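Local coordinates for protein N-acetyltransferase (Staphylococcus aureus subsp. aureus, PDB 4M85) that probably transfers an acetyl group from acetyl-coenzyme A to an amine of a still unassigned substrate, as a GNAT-fold N-acetyltransferase, at residues 7-10 with 11-14; 40-43 with 44-48; 94-97 with 98-101; 119-123 with 124-128. One frame throughout, in Å; residues are numbered along the deposited sequence.

In the fold
Contacts 1, 2 and 3 form a connected series; contact 4 touches none of them, though its nearest atoms come within about 6 Å of contact 1. The turn of contact 1 feeds helix 13-26, which meets helix 37-49 of contact 2 where R13 CB lies 3.7 Å from C48 CB. On another flank of contact 2, A43 CB is 4.1 Å from I97 CD1; I97 is a buried residue of the short helix of contact 3. Contact 4 closes strand 114-121 and leads into helix 130-140 through the loop that, as in other GNAT enzymes, probably holds the cofactor pyrophosphate. Its centre is about 31 Å from that of contact 3.

Contact 1. Residues 7-10 with 11-14; sequences QARP and EDRF
The guanidinium of R13 has the P10 carbonyl at its edge, nearly in its plane, and F14 CZ over one face, toward the rim; R13 CG in turn lies over a face of the F14 ring. At the edge of the R9 guanidinium, in its plane, a water links R9 NH1 to D12 OD1. R13 NH1 donates to P10 O at 3.0 Å, while R13 N reaches P10 O from the opposite face of the carbonyl plane, gripping one oxygen twice. Chi1 at 69° puts CG between the backbone N and the carbonyl carbon, which sets the extended chain alongside that oxygen, R13 CG 3.0 Å from P10 O. The D12 carboxylate turns back on the chain: R9 N donates to D12 OD2 at 2.7 Å, almost straight (168°) but from above the carboxylate plane. D12 N returns a bond to R9 O at 2.8 Å, closing the turn. Short aspartate suits this reach, and R6 adds a salt bridge to the same oxygen. E11 lies alongside P10, whose lack of an N-H suits the start of a turn. This 3-10 turn leads from strand 4-7 into helix 13-26, the first strand-to-helix connection of the GNAT fold.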
loop_
_atom_site.group_PDB
_atom_site.type_symbol
_atom_site.label_atom_id
_atom_site.label_comp_id
_atom_site.label_asym_id
_atom_site.label_seq_id
_atom_site.Cartn_x
_atom_site.Cartn_y
_atom_site.Cartn_z
ATOM N N GLN A 7 13.315 -0.754 -6.645
ATOM C CA GLN A 7 12.537 -1.863 -6.133
ATOM C C GLN A 7 12.906 -2.098 -4.687
ATOM O O GLN A 7 14.071 -2.010 -4.306
ATOM C CB GLN A 7 12.782 -3.145 -6.917
ATOM C CG GLN A 7 12.004 -3.272 -8.207
ATOM C CD GLN A 7 10.501 -3.460 -8.020
ATOM O OE1 GLN A 7 9.733 -3.013 -8.868
ATOM N NE2 GLN A 7 10.077 -4.112 -6.925
ATOM N N ALA A 8 11.894 -2.415 -3.881
ATOM C CA ALA A 8 12.097 -2.806 -2.499
ATOM C C ALA A 8 12.958 -4.065 -2.465
ATOM O O ALA A 8 12.964 -4.846 -3.415
ATOM C CB ALA A 8 10.755 -3.067 -1.840
ATOM N N ARG A 9 13.728 -4.228 -1.400
ATOM C CA ARG A 9 14.447 -5.461 -1.145
ATOM C C ARG A 9 13.963 -6.012 0.188
ATOM O O ARG A 9 13.376 -5.275 0.978
ATOM C CB ARG A 9 15.934 -5.181 -1.042
ATOM C CG ARG A 9 16.581 -4.602 -2.292
ATOM C CD ARG A 9 18.080 -4.435 -2.047
ATOM N NE ARG A 9 18.685 -3.476 -2.976
ATOM C CZ ARG A 9 19.107 -2.243 -2.666
ATOM N NH1 ARG A 9 19.019 -1.751 -1.443
ATOM N NH2 ARG A 9 19.641 -1.492 -3.612
ATOM N N PRO A 10 14.225 -7.301 0.459
ATOM C CA PRO A 10 13.736 -7.924 1.699
ATOM C C PRO A 10 14.050 -7.120 2.954
ATOM O O PRO A 10 13.212 -7.009 3.851
ATOM C CB PRO A 10 14.478 -9.261 1.707
ATOM C CG PRO A 10 14.566 -9.621 0.253
ATOM C CD PRO A 10 14.724 -8.316 -0.492
ATOM N N GLU A 11 15.259 -6.565 2.999
ATOM C CA GLU A 11 15.727 -5.777 4.147
ATOM C C GLU A 11 15.002 -4.444 4.340
ATOM O O GLU A 11 15.139 -3.801 5.397
ATOM C CB GLU A 11 17.241 -5.537 4.079
ATOM C CG GLU A 11 17.813 -5.420 2.664
ATOM C CD GLU A 11 17.988 -6.786 2.001
ATOM O OE1 GLU A 11 18.478 -7.723 2.681
ATOM O OE2 GLU A 11 17.608 -6.938 0.827
ATOM N N ASP A 12 14.232 -4.017 3.342
ATOM C CA ASP A 12 13.397 -2.829 3.512
ATOM C C ASP A 12 12.152 -3.108 4.351
ATOM O O ASP A 12 11.470 -2.185 4.768
ATOM C CB ASP A 12 12.948 -2.281 2.159
ATOM C CG ASP A 12 14.098 -1.805 1.310
ATOM O OD1 ASP A 12 15.093 -1.224 1.861
ATOM O OD2 ASP A 12 13.993 -1.986 0.078
ATOM N N ARG A 13 11.865 -4.370 4.614
ATOM C CA ARG A 13 10.558 -4.741 5.162
ATOM C C ARG A 13 10.201 -4.141 6.522
ATOM O O ARG A 13 9.036 -3.978 6.859
ATOM C CB ARG A 13 10.407 -6.259 5.192
ATOM C CG ARG A 13 11.275 -7.004 6.185
ATOM C CD ARG A 13 11.060 -8.498 5.926
ATOM N NE ARG A 13 11.761 -9.353 6.873
ATOM C CZ ARG A 13 13.051 -9.661 6.805
ATOM N NH1 ARG A 13 13.834 -9.155 5.856
ATOM N NH2 ARG A 13 13.580 -10.460 7.724
ATOM N N PHE A 14 11.204 -3.817 7.319
ATOM C CA PHE A 14 10.930 -3.292 8.648
ATOM C C PHE A 14 10.367 -1.854 8.577
ATOM O O PHE A 14 9.394 -1.520 9.287
ATOM C CB PHE A 14 12.172 -3.471 9.530
ATOM C CG PHE A 14 12.619 -4.903 9.580
ATOM C CD1 PHE A 14 11.985 -5.800 10.418
ATOM C CD2 PHE A 14 13.589 -5.374 8.717
ATOM C CE1 PHE A 14 12.333 -7.136 10.410
ATOM C CE2 PHE A 14 13.942 -6.709 8.694
ATOM C CZ PHE A 14 13.319 -7.590 9.548
HETATM O O HOH W 1 18.105 -2.189 1.367
#

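Contact 2. Residues 40-43 with 44-48; sequences VLDA and IEKSC
Helix 37-49 belongs to the helical segment that joins the first two strands of a GNAT domain, and V40, D42, I44, E45 and K46 show how its turns are tied together. Across one turn, D42 and K46 form a salt bridge: K46 NZ meets D42 OD2 at 2.9 Å on the syn lone pair of OD2, the one facing OD1. D42 holds CG opposite its backbone N (chi1 177°), and the extended lysine chain runs across to it over the D42 carbonyl. The ammonium group also donates to the D92 carbonyl, which pins the lysine to a neighbouring loop. D42 OD1 and E45 OE1 stand 4.2 Å apart as like charges, and a water donating to both probably softens their repulsion. On another flank, V40 CG1 touches I44 CD1 at 3.7 Å; branched apolar side chains suit this buried flank. Small A43 lets I97 of helix 95-98 come close. S47, buried, has its hydroxyl bonded to T55 OG1. Beneath the side chains runs regular bonding, with E45 N to L41 O at 2.8 Å. The i to i+4 bonds mark an alpha helix; the division between a charged face (D42, E45, K46) and a buried apolar one (V40, A43, I44) makes it amphipathic.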
loop_
_atom_site.group_PDB
_atom_site.type_symbol
_atom_site.label_atom_id
_atom_site.label_comp_id
_atom_site.label_asym_id
_atom_site.label_seq_id
_atom_site.Cartn_x
_atom_site.Cartn_y
_atom_site.Cartn_z
ATOM N N VAL A 40 1.490 -7.198 15.232
ATOM C CA VAL A 40 1.018 -6.777 13.917
ATOM C C VAL A 40 2.199 -6.390 13.013
ATOM O O VAL A 40 2.223 -6.737 11.852
ATOM C CB VAL A 40 0.005 -5.625 14.033
ATOM C CG1 VAL A 40 -0.433 -5.124 12.654
ATOM C CG2 VAL A 40 -1.217 -6.056 14.846
ATOM N N LEU A 41 3.187 -5.696 13.557
ATOM C CA LEU A 41 4.379 -5.325 12.787
ATOM C C LEU A 41 5.156 -6.547 12.321
ATOM O O LEU A 41 5.486 -6.674 11.136
ATOM C CB LEU A 41 5.298 -4.402 13.614
ATOM C CG LEU A 41 4.804 -2.966 13.792
ATOM C CD1 LEU A 41 5.722 -2.183 14.737
ATOM C CD2 LEU A 41 4.712 -2.259 12.440
ATOM N N ASP A 42 5.475 -7.438 13.258
ATOM C CA ASP A 42 6.076 -8.713 12.905
ATOM C C ASP A 42 5.309 -9.395 11.760
ATOM O O ASP A 42 5.903 -9.912 10.819
ATOM C CB ASP A 42 6.119 -9.637 14.117
ATOM C CG ASP A 42 6.660 -10.988 13.777
ATOM O OD1 ASP A 42 7.867 -11.099 13.484
ATOM O OD2 ASP A 42 5.877 -11.947 13.784
ATOM N N ALA A 43 3.991 -9.404 11.852
ATOM C CA ALA A 43 3.184 -10.034 10.810
ATOM C C ALA A 43 3.332 -9.357 9.437
ATOM O O ALA A 43 3.452 -10.053 8.416
ATOM C CB ALA A 43 1.739 -10.092 11.221
ATOM N N ILE A 44 3.275 -8.019 9.408
ATOM C CA ILE A 44 3.384 -7.281 8.145
ATOM C C ILE A 44 4.771 -7.481 7.565
ATOM O O ILE A 44 4.912 -7.673 6.372
ATOM C CB ILE A 44 3.076 -5.759 8.316
ATOM C CG1 ILE A 44 1.646 -5.531 8.777
ATOM C CG2 ILE A 44 3.257 -4.986 7.031
ATOM C CD1 ILE A 44 1.453 -4.240 9.568
ATOM N N GLU A 45 5.795 -7.450 8.413
ATOM C CA GLU A 45 7.153 -7.690 7.999
ATOM C C GLU A 45 7.259 -9.041 7.283
ATOM O O GLU A 45 7.887 -9.155 6.237
ATOM C CB GLU A 45 8.096 -7.713 9.204
ATOM C CG GLU A 45 8.318 -6.371 9.899
ATOM C CD GLU A 45 8.900 -6.529 11.293
ATOM O OE1 GLU A 45 9.333 -7.645 11.619
ATOM O OE2 GLU A 45 8.912 -5.547 12.089
ATOM N N LYS A 46 6.648 -10.064 7.865
ATOM C CA LYS A 46 6.696 -11.388 7.250
ATOM C C LYS A 46 5.918 -11.398 5.944
ATOM O O LYS A 46 6.311 -12.097 5.006
ATOM C CB LYS A 46 6.138 -12.452 8.214
ATOM C CG LYS A 46 7.086 -12.808 9.338
ATOM C CD LYS A 46 6.378 -13.603 10.434
ATOM C CE LYS A 46 7.374 -14.229 11.397
ATOM N NZ LYS A 46 6.752 -14.475 12.722
ATOM N N SER A 47 4.815 -10.629 5.899
ATOM C CA SER A 47 3.973 -10.506 4.706
ATOM C C SER A 47 4.758 -9.993 3.489
ATOM O O SER A 47 4.336 -10.221 2.353
ATOM C CB SER A 47 2.753 -9.618 4.949
ATOM O OG SER A 47 3.020 -8.216 4.892
ATOM N N CYS A 48 5.868 -9.299 3.750
ATOM C CA CYS A 48 6.687 -8.674 2.704
ATOM C C CYS A 48 7.641 -9.650 2.035
ATOM O O CYS A 48 8.027 -9.389 0.910
ATOM C CB CYS A 48 7.522 -7.499 3.275
ATOM S SG CYS A 48 6.581 -6.050 3.836
HETATM O O HOH W 2 9.408 -10.199 11.209
#

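Contact 3. Residues 94-97 with 98-101; sequences PEEI and KQYG
E96 O and I97 O both lie at the edge of the Y100 ring, close to its plane, with Y100 CD1 3.6 Å from E96 O. The same E96 carbonyl has the Q99 side chain curled over it: Q99 CG, placed between its backbone N and carbonyl carbon (chi1 70°), comes within 3.0 Å of E96 O. K98 lies along the first carbonyls, its CG 3.4 Å from P94 O. K98 CD comes 3.9 Å from E95 OE1, and the bends at chi3 and chi4 carry the ammonium elsewhere. The backbone holds these side chains in place: K98 N bonds to P94 O at 3.1 Å, and Q99 N to E95 O. Proline is tolerated at the N-cap because no helix bond needs an N-H there. Y100 N turns to I97 O at 3.0 Å, and a type I turn from K98 ends at G101, whose positive phi comes easily to glycine. One water donates to both I97 O and G101 O. Further out, I97 packs on M39 and V40, and Y100 on L31 and H34. The helix end thus rests on backbone bonds and apolar packing, with the Y100 ring edge beside two carbonyls, while the E95 and K98 charges do not meet.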
loop_
_atom_site.group_PDB
_atom_site.type_symbol
_atom_site.label_atom_id
_atom_site.label_comp_id
_atom_site.label_asym_id
_atom_site.label_seq_id
_atom_site.Cartn_x
_atom_site.Cartn_y
_atom_site.Cartn_z
ATOM N N PRO A 94 1.416 -15.947 15.329
ATOM C CA PRO A 94 0.768 -16.403 16.548
ATOM C C PRO A 94 -0.737 -16.542 16.385
ATOM O O PRO A 94 -1.368 -15.856 15.554
ATOM C CB PRO A 94 1.116 -15.324 17.574
ATOM C CG PRO A 94 1.527 -14.136 16.778
ATOM C CD PRO A 94 2.120 -14.670 15.515
ATOM N N GLU A 95 -1.300 -17.457 17.167
ATOM C CA GLU A 95 -2.691 -17.828 17.040
ATOM C C GLU A 95 -3.599 -16.628 17.318
ATOM O O GLU A 95 -4.705 -16.511 16.788
ATOM C CB GLU A 95 -3.000 -18.983 18.015
ATOM C CG GLU A 95 -4.174 -19.848 17.590
ATOM C CD GLU A 95 -3.936 -20.562 16.273
ATOM O OE1 GLU A 95 -2.758 -20.770 15.889
ATOM O OE2 GLU A 95 -4.933 -20.911 15.607
ATOM N N GLU A 96 -3.106 -15.721 18.136
ATOM C CA GLU A 96 -3.875 -14.572 18.548
ATOM C C GLU A 96 -4.168 -13.618 17.382
ATOM O O GLU A 96 -5.236 -13.008 17.337
ATOM C CB GLU A 96 -3.120 -13.845 19.658
ATOM C CG GLU A 96 -3.893 -12.705 20.281
ATOM C CD GLU A 96 -3.154 -12.112 21.465
ATOM O OE1 GLU A 96 -2.113 -12.680 21.865
ATOM O OE2 GLU A 96 -3.617 -11.075 21.989
ATOM N N ILE A 97 -3.235 -13.475 16.442
ATOM C CA ILE A 97 -3.531 -12.686 15.258
ATOM C C ILE A 97 -4.254 -13.525 14.199
ATOM O O ILE A 97 -5.108 -12.996 13.485
ATOM C CB ILE A 97 -2.292 -11.983 14.673
ATOM C CG1 ILE A 97 -2.712 -10.988 13.586
ATOM C CG2 ILE A 97 -1.286 -12.988 14.142
ATOM C CD1 ILE A 97 -1.716 -9.876 13.397
ATOM N N LYS A 98 -3.927 -14.817 14.108
ATOM C CA LYS A 98 -4.563 -15.700 13.125
ATOM C C LYS A 98 -6.064 -15.772 13.319
ATOM O O LYS A 98 -6.794 -15.985 12.353
ATOM C CB LYS A 98 -3.970 -17.112 13.177
ATOM C CG LYS A 98 -2.538 -17.187 12.668
ATOM C CD LYS A 98 -1.956 -18.594 12.776
ATOM C CE LYS A 98 -2.166 -19.421 11.522
ATOM N NZ LYS A 98 -1.255 -19.031 10.401
ATOM N N GLN A 99 -6.539 -15.588 14.552
ATOM C CA GLN A 99 -7.985 -15.619 14.820
ATOM C C GLN A 99 -8.751 -14.502 14.085
ATOM O O GLN A 99 -9.940 -14.648 13.790
ATOM C CB GLN A 99 -8.273 -15.598 16.329
ATOM C CG GLN A 99 -7.969 -14.274 17.020
ATOM C CD GLN A 99 -7.568 -14.413 18.494
ATOM O OE1 GLN A 99 -7.418 -15.525 19.014
ATOM N NE2 GLN A 99 -7.386 -13.275 19.169
ATOM N N TYR A 100 -8.070 -13.408 13.744
ATOM C CA TYR A 100 -8.742 -12.303 13.050
ATOM C C TYR A 100 -9.014 -12.549 11.563
ATOM O O TYR A 100 -9.757 -11.801 10.940
ATOM C CB TYR A 100 -7.981 -11.003 13.271
ATOM C CG TYR A 100 -8.277 -10.425 14.630
ATOM C CD1 TYR A 100 -7.571 -10.846 15.761
ATOM C CD2 TYR A 100 -9.295 -9.498 14.803
ATOM C CE1 TYR A 100 -7.856 -10.331 17.019
ATOM C CE2 TYR A 100 -9.589 -8.978 16.057
ATOM C CZ TYR A 100 -8.867 -9.395 17.161
ATOM O OH TYR A 100 -9.156 -8.879 18.405
ATOM N N GLY A 101 -8.454 -13.611 11.000
ATOM C CA GLY A 101 -8.526 -13.818 9.571
ATOM C C GLY A 101 -7.583 -12.837 8.883
ATOM O O GLY A 101 -6.769 -12.177 9.525
HETATM O O HOH W 3 -4.657 -12.913 10.732
#

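Contact 4. Residues 119-123 with 124-128; sequences IATFA and AYRGR
R126 lays its guanidinium edge-on to the T121 carbonyl, with one face turned to A123 CA. R126 NH2 donates to T121 O at 2.9 Å, nearly along the C=O axis (171°) and within 8° of the guanidinium plane; R126 NE adds a weak bond to the same oxygen at 3.3 Å. The side chain bends at chi3 (-149°), which brings the group back past A123 CA, 3.6 Å from R126 NE. Arginine suits the place because its long chain can span the turn and still offer two N-H groups to one carbonyl. The Y125 ring presents its edge to F122: Y125 CD2 lies 3.9 Å from F122 CB, in the ring plane. The face of the R128 guanidinium, in turn, lies against Y125 CD1. The side chain of T121 is directed toward the turn, and T121 CG2 meets Y125 CB at 4.2 Å. The backbone closes the turn through Y125 N to F122 O at 2.9 Å and R126 N to A123 O; G127 takes a positive phi readily. F122 packs on K18 and L19 of helix 13-26, while T121 and Y125 touch I130 at the start of helix 130-140. The segment beginning at R126 matches the Q/R-x-x-G-x-G/A motif, the strand-to-helix loop that in GNAT enzymes typically binds the pyrophosphate of acetyl-coenzyme A.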
loop_
_atom_site.group_PDB
_atom_site.type_symbol
_atom_site.label_atom_id
_atom_site.label_comp_id
_atom_site.label_asym_id
_atom_site.label_seq_id
_atom_site.Cartn_x
_atom_site.Cartn_y
_atom_site.Cartn_z
ATOM N N ILE A 119 0.233 4.550 -1.001
ATOM C CA ILE A 119 1.326 5.506 -1.199
ATOM C C ILE A 119 1.574 6.161 0.129
ATOM O O ILE A 119 0.706 6.869 0.609
ATOM C CB ILE A 119 0.998 6.631 -2.202
ATOM C CG1 ILE A 119 0.594 6.058 -3.538
ATOM C CG2 ILE A 119 2.220 7.516 -2.369
ATOM C CD1 ILE A 119 0.072 7.086 -4.525
ATOM N N ALA A 120 2.743 5.918 0.731
ATOM C CA ALA A 120 2.972 6.315 2.117
ATOM C C ALA A 120 4.336 6.967 2.312
ATOM O O ALA A 120 5.329 6.553 1.716
ATOM C CB ALA A 120 2.806 5.107 3.047
ATOM N N THR A 121 4.383 7.996 3.153
ATOM C CA THR A 121 5.647 8.701 3.419
ATOM C C THR A 121 5.796 8.865 4.927
ATOM O O THR A 121 4.833 9.188 5.604
ATOM C CB THR A 121 5.686 10.097 2.725
ATOM O OG1 THR A 121 5.348 9.969 1.348
ATOM C CG2 THR A 121 7.073 10.716 2.773
ATOM N N PHE A 122 7.001 8.643 5.452
ATOM C CA PHE A 122 7.281 8.978 6.850
ATOM C C PHE A 122 7.162 10.495 7.093
ATOM O O PHE A 122 7.570 11.318 6.261
ATOM C CB PHE A 122 8.666 8.496 7.277
ATOM C CG PHE A 122 8.761 7.011 7.482
ATOM C CD1 PHE A 122 8.046 6.395 8.507
ATOM C CD2 PHE A 122 9.558 6.234 6.645
ATOM C CE1 PHE A 122 8.137 5.029 8.705
ATOM C CE2 PHE A 122 9.646 4.863 6.828
ATOM C CZ PHE A 122 8.942 4.264 7.862
ATOM N N ALA A 123 6.590 10.852 8.240
ATOM C CA ALA A 123 6.362 12.262 8.612
ATOM C C ALA A 123 7.616 13.150 8.477
ATOM O O ALA A 123 7.537 14.284 8.032
ATOM C CB ALA A 123 5.790 12.327 10.035
ATOM N N ALA A 124 8.773 12.608 8.830
ATOM C CA ALA A 124 10.040 13.352 8.786
ATOM C C ALA A 124 10.463 13.715 7.362
ATOM O O ALA A 124 11.311 14.584 7.177
ATOM C CB ALA A 124 11.147 12.545 9.468
ATOM N N TYR A 125 9.882 13.052 6.362
ATOM C CA TYR A 125 10.289 13.298 4.981
ATOM C C TYR A 125 9.184 13.973 4.186
ATOM O O TYR A 125 9.312 14.134 2.986
ATOM C CB TYR A 125 10.754 12.010 4.308
ATOM C CG TYR A 125 11.950 11.379 4.973
ATOM C CD1 TYR A 125 13.241 11.790 4.668
ATOM C CD2 TYR A 125 11.786 10.381 5.915
ATOM C CE1 TYR A 125 14.340 11.219 5.300
ATOM C CE2 TYR A 125 12.866 9.799 6.552
ATOM C CZ TYR A 125 14.142 10.214 6.242
ATOM O OH TYR A 125 15.196 9.612 6.888
ATOM N N ARG A 126 8.120 14.404 4.868
ATOM C CA ARG A 126 6.994 15.027 4.191
ATOM C C ARG A 126 7.351 16.404 3.651
ATOM O O ARG A 126 8.255 17.070 4.164
ATOM C CB ARG A 126 5.759 15.103 5.091
ATOM C CG ARG A 126 4.872 13.887 4.903
ATOM C CD ARG A 126 3.886 13.665 6.045
ATOM N NE ARG A 126 3.629 12.238 6.205
ATOM C CZ ARG A 126 2.694 11.714 6.984
ATOM N NH1 ARG A 126 1.886 12.504 7.696
ATOM N NH2 ARG A 126 2.564 10.386 7.047
ATOM N N GLY A 127 6.637 16.788 2.593
ATOM C CA GLY A 127 6.830 18.063 1.910
ATOM C C GLY A 127 7.941 18.066 0.883
ATOM O O GLY A 127 8.386 19.132 0.469
ATOM N N ARG A 128 8.391 16.885 0.463
ATOM C CA ARG A 128 9.481 16.775 -0.507
ATOM C C ARG A 128 9.053 16.176 -1.837
ATOM O O ARG A 128 9.900 15.844 -2.655
ATOM C CB ARG A 128 10.624 15.946 0.077
ATOM C CG ARG A 128 11.090 16.419 1.442
ATOM C CD ARG A 128 12.285 15.613 1.913
ATOM N NE ARG A 128 12.572 15.876 3.323
ATOM C CZ ARG A 128 13.696 15.523 3.946
ATOM N NH1 ARG A 128 14.672 14.889 3.294
ATOM N NH2 ARG A 128 13.844 15.809 5.230
#